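Local atomic coordinates of C-type lectin domain family 4 member F (Mus musculus, PDB entry 6JJJ), a protein that acts as a membrane receptor of Kupffer cells, binding galactose, fucose and glycolipids through this extracellular calcium-binding C-type lectin domain, and may take part in endocytosis. Residues 136-139 with 140-144. Sequence-based numbering, arbitrary orientation.
Sequences NDMA and CGSSY. With CA (calcium ion), chain H.
The Tyr144 ring meets Met138 along the rim that carries its hydroxyl: CE of Met138 lies in the ring plane at the edge, while Met138 CG approaches Tyr144 CE2 obliquely at 3.6 Å. Broad enough for several partners, the ring also packs edge-to-face with His130 and Trp81. Met138 SD stands 5.5 Å from the Tyr144 ring centroid, a Met-aromatic contact. With CG anti to the backbone N (chi1 180°) and a bend at chi2, the unbranched methionine meets the tyrosine at about a right angle. Between Met138 and Tyr144 the chain makes a type I beta turn, Ala139 to Ser142, closed by Ser142 N donating to Ala139 O at 3.1 Å; the nearby serine hydroxyl adds a weak bond. Cys140 ties the turn to Cys128 by a disulfide. Asn136 OD1 and both OD1 and backbone O of Asp137, the Asn-Asp of the WND motif, bind calcium with a water, Glu126 and Asp116, which ends a QPD motif. This is the principal site, where C-type lectins bind sugar; QPD, the galactose-type signature, is consistent with this receptor's affinity. The turn leads from 135-138, outermost strand of its sheet within this chain, antiparallel to 128-131, into the loop before strand 147-151.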
# COMPACT_ATOMS: atom_id res chain seq x y z
N ASN A 136 -16.09 -25.23 -9.17
CA ASN A 136 -17.39 -25.89 -9.16
C ASN A 136 -18.38 -24.97 -9.85
O ASN A 136 -18.48 -23.79 -9.49
CB ASN A 136 -17.86 -26.20 -7.73
CG ASN A 136 -19.31 -26.65 -7.69
OD1 ASN A 136 -19.77 -27.40 -8.56
ND2 ASN A 136 -20.05 -26.18 -6.69
N ASP A 137 -19.09 -25.48 -10.85
CA ASP A 137 -20.15 -24.70 -11.47
C ASP A 137 -21.33 -24.60 -10.51
O ASP A 137 -21.61 -25.53 -9.75
CB ASP A 137 -20.57 -25.30 -12.81
CG ASP A 137 -21.28 -26.63 -12.68
OD1 ASP A 137 -21.10 -27.33 -11.67
OD2 ASP A 137 -22.03 -26.96 -13.63
N MET A 138 -21.99 -23.45 -10.52
CA MET A 138 -22.95 -23.12 -9.47
C MET A 138 -24.08 -22.29 -10.06
O MET A 138 -23.94 -21.69 -11.13
CB MET A 138 -22.25 -22.36 -8.33
CG MET A 138 -23.15 -21.95 -7.18
SD MET A 138 -23.89 -23.40 -6.39
CE MET A 138 -25.11 -22.62 -5.34
N ALA A 139 -25.20 -22.27 -9.35
CA ALA A 139 -26.32 -21.42 -9.74
C ALA A 139 -25.92 -19.96 -9.63
O ALA A 139 -25.45 -19.51 -8.59
CB ALA A 139 -27.54 -21.71 -8.86
N CYS A 140 -26.08 -19.22 -10.73
CA CYS A 140 -25.56 -17.86 -10.78
C CYS A 140 -26.28 -16.95 -9.79
O CYS A 140 -25.66 -16.04 -9.22
CB CYS A 140 -25.67 -17.31 -12.20
SG CYS A 140 -24.72 -18.26 -13.43
N GLY A 141 -27.57 -17.17 -9.55
CA GLY A 141 -28.29 -16.32 -8.62
C GLY A 141 -27.78 -16.39 -7.19
O GLY A 141 -28.15 -15.54 -6.38
N SER A 142 -26.94 -17.37 -6.87
CA SER A 142 -26.45 -17.53 -5.51
C SER A 142 -25.44 -16.44 -5.17
O SER A 142 -24.61 -16.06 -6.01
CB SER A 142 -25.83 -18.91 -5.33
OG SER A 142 -26.78 -19.92 -5.61
N SER A 143 -25.50 -15.94 -3.94
CA SER A 143 -24.69 -14.79 -3.53
C SER A 143 -23.43 -15.27 -2.82
O SER A 143 -23.40 -15.45 -1.60
CB SER A 143 -25.50 -13.85 -2.64
OG SER A 143 -26.42 -13.09 -3.39
N TYR A 144 -22.36 -15.43 -3.59
CA TYR A 144 -21.04 -15.72 -3.06
C TYR A 144 -20.18 -14.47 -3.13
O TYR A 144 -20.50 -13.52 -3.85
CB TYR A 144 -20.35 -16.84 -3.84
CG TYR A 144 -20.93 -18.21 -3.63
CD1 TYR A 144 -20.52 -19.01 -2.58
CD2 TYR A 144 -21.90 -18.71 -4.50
CE1 TYR A 144 -21.05 -20.27 -2.39
CE2 TYR A 144 -22.43 -19.96 -4.31
CZ TYR A 144 -22.01 -20.74 -3.26
OH TYR A 144 -22.55 -21.99 -3.08
CA CA H . -22.07 -28.02 -9.13
O HOH W 1 -22.41 -29.20 -7.21